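Local coordinates for protein transcriptional regulator, ROK family (Vibrio cholerae O1 biovar eltor, PDB 1Z05) that probably binds DNA and regulates transcription of carbohydrate-metabolism genes, as a zinc-containing ROK-family homologue of Escherichia coli Mlc, at residues V214-K226 and A248-G262. Numbering follows the deposited sequence. Where two conformers were deposited one is given.
Sequences VANDTRAWALAEK and AGIVLDGRVLQGRHG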
loop_
_atom_site.group_PDB
_atom_site.type_symbol
_atom_site.label_atom_id
_atom_site.label_comp_id
_atom_site.label_asym_id
_atom_site.label_seq_id
_atom_site.Cartn_x
_atom_site.Cartn_y
_atom_site.Cartn_z
ATOM N N VAL A 214 4.440 -3.928 18.464
ATOM C CA VAL A 214 5.381 -4.896 17.916
ATOM C C VAL A 214 5.421 -4.696 16.411
ATOM O O VAL A 214 4.368 -4.557 15.783
ATOM C CB VAL A 214 4.919 -6.352 18.208
ATOM C CG1 VAL A 214 6.005 -7.353 17.823
ATOM C CG2 VAL A 214 4.547 -6.522 19.694
ATOM N N ALA A 215 6.618 -4.656 15.826
ATOM C CA ALA A 215 6.718 -4.517 14.368
ATOM C C ALA A 215 7.969 -5.165 13.790
ATOM O O ALA A 215 8.970 -5.364 14.487
ATOM C CB ALA A 215 6.626 -3.024 13.949
ATOM N N ASN A 216 7.900 -5.501 12.507
ATOM C CA ASN A 216 9.079 -5.893 11.761
ATOM C C ASN A 216 10.055 -4.712 11.715
ATOM O O ASN A 216 9.645 -3.569 11.497
ATOM C CB ASN A 216 8.691 -6.345 10.352
ATOM C CG ASN A 216 9.888 -6.523 9.444
ATOM O OD1 ASN A 216 10.314 -5.582 8.783
ATOM N ND2 ASN A 216 10.422 -7.740 9.389
ATOM N N ASP A 217 11.339 -4.999 11.914
ATOM C CA ASP A 217 12.346 -3.955 12.057
ATOM C C ASP A 217 12.554 -3.083 10.829
ATOM O O ASP A 217 12.760 -1.879 10.971
ATOM C CB ASP A 217 13.682 -4.501 12.601
ATOM C CG ASP A 217 14.294 -5.608 11.727
ATOM O OD1 ASP A 217 13.680 -6.036 10.717
ATOM O OD2 ASP A 217 15.413 -6.054 12.068
ATOM N N THR A 218 12.502 -3.678 9.635
ATOM C CA THR A 218 12.717 -2.920 8.396
ATOM C C THR A 218 11.585 -1.914 8.155
ATOM O O THR A 218 11.820 -0.771 7.748
ATOM C CB THR A 218 12.890 -3.861 7.176
ATOM O OG1 THR A 218 14.065 -4.662 7.371
ATOM C CG2 THR A 218 13.046 -3.062 5.868
ATOM N N ARG A 219 10.363 -2.359 8.418
ATOM C CA ARG A 219 9.190 -1.531 8.245
ATOM C C ARG A 219 9.159 -0.401 9.256
ATOM O O ARG A 219 8.840 0.730 8.900
ATOM C CB ARG A 219 7.913 -2.374 8.312
ATOM C CG ARG A 219 7.478 -2.877 6.939
ATOM C CD ARG A 219 8.029 -4.254 6.637
ATOM N NE ARG A 219 8.829 -4.262 5.418
ATOM C CZ ARG A 219 9.694 -5.224 5.093
ATOM N NH1 ARG A 219 9.886 -6.254 5.894
ATOM N NH2 ARG A 219 10.387 -5.148 3.966
ATOM N N ALA A 220 9.498 -0.706 10.506
ATOM C CA ALA A 220 9.548 0.309 11.561
ATOM C C ALA A 220 10.701 1.295 11.345
ATOM O O ALA A 220 10.597 2.474 11.691
ATOM C CB ALA A 220 9.649 -0.347 12.936
ATOM N N TRP A 221 11.799 0.807 10.775
ATOM C CA TRP A 221 12.912 1.662 10.414
ATOM C C TRP A 221 12.514 2.659 9.306
ATOM O O TRP A 221 12.852 3.837 9.379
ATOM C CB TRP A 221 14.108 0.788 10.021
ATOM C CG TRP A 221 15.364 1.477 9.623
ATOM C CD1 TRP A 221 15.701 2.799 9.797
ATOM C CD2 TRP A 221 16.491 0.856 9.001
ATOM N NE1 TRP A 221 16.954 3.038 9.285
ATOM C CE2 TRP A 221 17.466 1.863 8.796
ATOM C CE3 TRP A 221 16.769 -0.453 8.580
ATOM C CZ2 TRP A 221 18.706 1.595 8.191
ATOM C CZ3 TRP A 221 18.005 -0.718 7.978
ATOM C CH2 TRP A 221 18.955 0.302 7.795
ATOM N N ALA A 222 11.778 2.202 8.297
ATOM C CA ALA A 222 11.288 3.126 7.261
ATOM C C ALA A 222 10.434 4.241 7.883
ATOM O O ALA A 222 10.535 5.395 7.479
ATOM C CB ALA A 222 10.510 2.381 6.192
ATOM N N LEU A 223 9.603 3.885 8.864
ATOM C CA LEU A 223 8.824 4.876 9.630
ATOM C C LEU A 223 9.680 5.854 10.428
ATOM O O LEU A 223 9.370 7.046 10.463
ATOM C CB LEU A 223 7.808 4.180 10.549
ATOM C CG LEU A 223 6.792 5.056 11.306
ATOM C CD1 LEU A 223 5.881 5.826 10.350
ATOM C CD2 LEU A 223 5.961 4.237 12.283
ATOM N N ALA A 224 10.741 5.361 11.079
ATOM C CA ALA A 224 11.691 6.232 11.763
ATOM C C ALA A 224 12.376 7.209 10.814
ATOM O O ALA A 224 12.643 8.346 11.179
ATOM C CB ALA A 224 12.745 5.419 12.528
ATOM N N GLU A 225 12.673 6.765 9.601
ATOM C CA GLU A 225 13.258 7.666 8.617
ATOM C C GLU A 225 12.261 8.767 8.217
ATOM O O GLU A 225 12.639 9.917 8.046
ATOM C CB GLU A 225 13.793 6.891 7.408
ATOM C CG GLU A 225 14.990 5.951 7.710
ATOM C CD GLU A 225 16.271 6.664 8.186
ATOM O OE1 GLU A 225 16.538 7.834 7.803
ATOM O OE2 GLU A 225 17.030 6.027 8.948
ATOM N N LYS A 226 10.993 8.405 8.080
ATOM C CA LYS A 226 9.920 9.365 7.791
ATOM C C LYS A 226 9.613 10.343 8.952
ATOM O O LYS A 226 9.345 11.529 8.723
ATOM C CB LYS A 226 8.653 8.596 7.369
ATOM C CG LYS A 226 7.366 9.430 7.212
ATOM C CD LYS A 226 7.507 10.536 6.167
ATOM C CE LYS A 226 6.298 11.473 6.170
ATOM N NZ LYS A 226 6.636 12.753 5.495
ATOM N N ALA A 248 12.653 -3.835 1.317
ATOM C CA ALA A 248 12.259 -2.463 1.108
ATOM C C ALA A 248 11.165 -2.133 2.119
ATOM O O ALA A 248 10.205 -2.891 2.274
ATOM C CB ALA A 248 11.756 -2.265 -0.300
ATOM N N GLY A 249 11.335 -1.012 2.808
ATOM C CA GLY A 249 10.300 -0.460 3.662
ATOM C C GLY A 249 9.677 0.656 2.855
ATOM O O GLY A 249 10.323 1.661 2.571
ATOM N N ILE A 250 8.420 0.467 2.475
ATOM C CA ILE A 250 7.756 1.359 1.528
ATOM C C ILE A 250 6.804 2.286 2.276
ATOM O O ILE A 250 5.889 1.828 2.975
ATOM C CB ILE A 250 7.006 0.544 0.445
ATOM C CG1 ILE A 250 8.010 -0.313 -0.349
ATOM C CG2 ILE A 250 6.217 1.464 -0.496
ATOM C CD1 ILE A 250 7.444 -1.626 -0.847
ATOM N N VAL A 251 7.040 3.586 2.128
ATOM C CA VAL A 251 6.146 4.593 2.678
ATOM C C VAL A 251 5.288 5.147 1.539
ATOM O O VAL A 251 5.803 5.667 0.539
ATOM C CB VAL A 251 6.912 5.716 3.452
ATOM C CG1 VAL A 251 5.953 6.780 4.005
ATOM C CG2 VAL A 251 7.729 5.120 4.584
ATOM N N LEU A 252 3.976 5.006 1.693
ATOM C CA LEU A 252 3.006 5.522 0.737
ATOM C C LEU A 252 1.999 6.398 1.479
ATOM O O LEU A 252 1.398 5.963 2.461
ATOM C CB LEU A 252 2.308 4.370 -0.000
ATOM C CG LEU A 252 1.282 4.649 -1.109
ATOM C CD1 LEU A 252 1.934 5.156 -2.389
ATOM C CD2 LEU A 252 0.484 3.394 -1.390
ATOM N N ASP A 253 1.844 7.638 1.011
ATOM C CA ASP A 253 0.966 8.648 1.644
ATOM C C ASP A 253 1.256 8.854 3.129
ATOM O O ASP A 253 0.336 9.006 3.937
ATOM C CB ASP A 253 -0.520 8.319 1.422
ATOM C CG ASP A 253 -0.858 8.076 -0.041
ATOM O OD1 ASP A 253 -0.346 8.810 -0.919
ATOM O OD2 ASP A 253 -1.644 7.141 -0.316
ATOM N N GLY A 254 2.535 8.826 3.495
ATOM C CA GLY A 254 2.936 9.097 4.872
ATOM C C GLY A 254 2.888 7.923 5.826
ATOM O O GLY A 254 3.257 8.059 6.994
ATOM N N ARG A 255 2.452 6.763 5.340
ATOM C CA ARG A 255 2.407 5.549 6.164
ATOM C C ARG A 255 3.137 4.381 5.512
ATOM O O ARG A 255 3.146 4.236 4.286
ATOM C CB ARG A 255 0.957 5.157 6.504
ATOM C CG ARG A 255 0.244 6.097 7.463
ATOM C CD ARG A 255 -1.103 5.514 7.911
ATOM N NE ARG A 255 -0.982 4.691 9.111
ATOM C CZ ARG A 255 -1.019 5.173 10.352
ATOM N NH1 ARG A 255 -1.168 6.475 10.558
ATOM N NH2 ARG A 255 -0.898 4.357 11.390
ATOM N N VAL A 256 3.758 3.558 6.348
ATOM C CA VAL A 256 4.513 2.401 5.885
ATOM C C VAL A 256 3.566 1.255 5.546
ATOM O O VAL A 256 2.622 0.983 6.292
ATOM C CB VAL A 256 5.515 1.937 6.959
ATOM C CG1 VAL A 256 6.320 0.737 6.480
ATOM C CG2 VAL A 256 6.445 3.090 7.328
ATOM N N LEU A 257 3.821 0.589 4.422
ATOM C CA LEU A 257 3.114 -0.649 4.091
ATOM C C LEU A 257 3.701 -1.811 4.878
ATOM O O LEU A 257 4.896 -2.113 4.772
ATOM C CB LEU A 257 3.181 -0.950 2.593
ATOM C CG LEU A 257 2.698 0.121 1.611
ATOM C CD1 LEU A 257 2.768 -0.415 0.188
ATOM C CD2 LEU A 257 1.276 0.588 1.938
ATOM N N GLN A 258 2.862 -2.452 5.680
ATOM C CA GLN A 258 3.321 -3.537 6.533
ATOM C C GLN A 258 2.763 -4.870 6.071
ATOM O O GLN A 258 3.516 -5.817 5.889
ATOM C CB GLN A 258 2.984 -3.277 8.008
ATOM C CG GLN A 258 3.890 -2.235 8.674
ATOM C CD GLN A 258 3.712 -2.137 10.182
ATOM O OE1 GLN A 258 2.650 -2.444 10.718
ATOM N NE2 GLN A 258 4.756 -1.694 10.870
ATOM N N GLY A 259 1.450 -4.927 5.861
ATOM C CA GLY A 259 0.770 -6.172 5.545
ATOM C C GLY A 259 0.528 -6.964 6.816
ATOM O O GLY A 259 1.072 -6.634 7.873
ATOM N N ARG A 260 -0.289 -8.007 6.695
ATOM C CA ARG A 260 -0.613 -8.930 7.783
ATOM C C ARG A 260 0.607 -9.663 8.361
ATOM O O ARG A 260 0.570 -10.129 9.501
ATOM C CB ARG A 260 -1.667 -9.952 7.308
ATOM C CG ARG A 260 -1.187 -10.915 6.191
ATOM C CD ARG A 260 -2.364 -11.493 5.388
ATOM N NE ARG A 260 -1.971 -12.563 4.463
ATOM C CZ ARG A 260 -1.505 -12.380 3.224
ATOM N NH1 ARG A 260 -1.349 -11.157 2.732
ATOM N NH2 ARG A 260 -1.184 -13.429 2.470
ATOM N N HIS A 261 1.672 -9.781 7.572
ATOM C CA HIS A 261 2.868 -10.497 8.014
ATOM C C HIS A 261 4.103 -9.595 8.099
ATOM O O HIS A 261 5.216 -10.080 8.319
ATOM C CB HIS A 261 3.141 -11.716 7.119
ATOM C CG HIS A 261 2.039 -12.736 7.116
ATOM N ND1 HIS A 261 1.822 -13.593 6.056
ATOM C CD2 HIS A 261 1.089 -13.033 8.037
ATOM C CE1 HIS A 261 0.792 -14.377 6.328
ATOM N NE2 HIS A 261 0.330 -14.058 7.524
ATOM N N GLY A 262 3.905 -8.288 7.934
ATOM C CA GLY A 262 4.992 -7.316 8.056
ATOM C C GLY A 262 6.101 -7.510 7.039
ATOM O O GLY A 262 7.262 -7.203 7.315
#
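R219 and V256 carry a buried helix-on-hairpin contact between the two lobes of the ROK fold: helix 217-228, which follows the edge strand 212-216 of one sheet, lies against the hairpin of strands 246-252 and 255-256 at the edge of the other. The segment axes of 217-226 and 248-252 approach to 7.2 Å at 46°, and the backbones come nearest at R219 and G249, whose CA atoms are 4.8 Å apart. G249, which has no side chain, lets the helix come this close, and A222 CB rests 3.7 Å from G249 O. The two methyls of V256 sit against R219 O and L223 N, which share a helix hydrogen bond: CG1, anti to the backbone N (chi1 -179°), reaches R219 O and CG, while CG2 lies 3.7 Å from L223 CB. V251 CG2 completes this apolar patch beside A222.

R219 supplies the polar half. Bends at chi2 and chi3 carry its guanidinium between G262 and A248, where NH2 donates to A248 O at 2.8 Å. The N-H...O angle of 174° makes this bond nearly straight; the acceptor is in the guanidinium plane, although the donor stands above the carbonyl plane. NH1 adds weak bonds to G262 O (3.1 Å) and N216 OD1, and a salt bridge to E266, so several partners limit rotation of the group. T218 CB lies over one guanidinium face. N216 OD1 also caps the helix, accepting from R219 N at 3.2 Å in the carbonyl plane, while its ND2 is held by G178 O. Q258 CG packs against the aliphatic part of R219, 4.0 Å from CG, and NE2 nears A215 CB. An Asn N-cap fixes the helix start at the strand-to-helix junction, and the first-turn arginine ties that helix to 248-262, joining two lobes of the actin-like ASKHA fold to which ROK proteins belong.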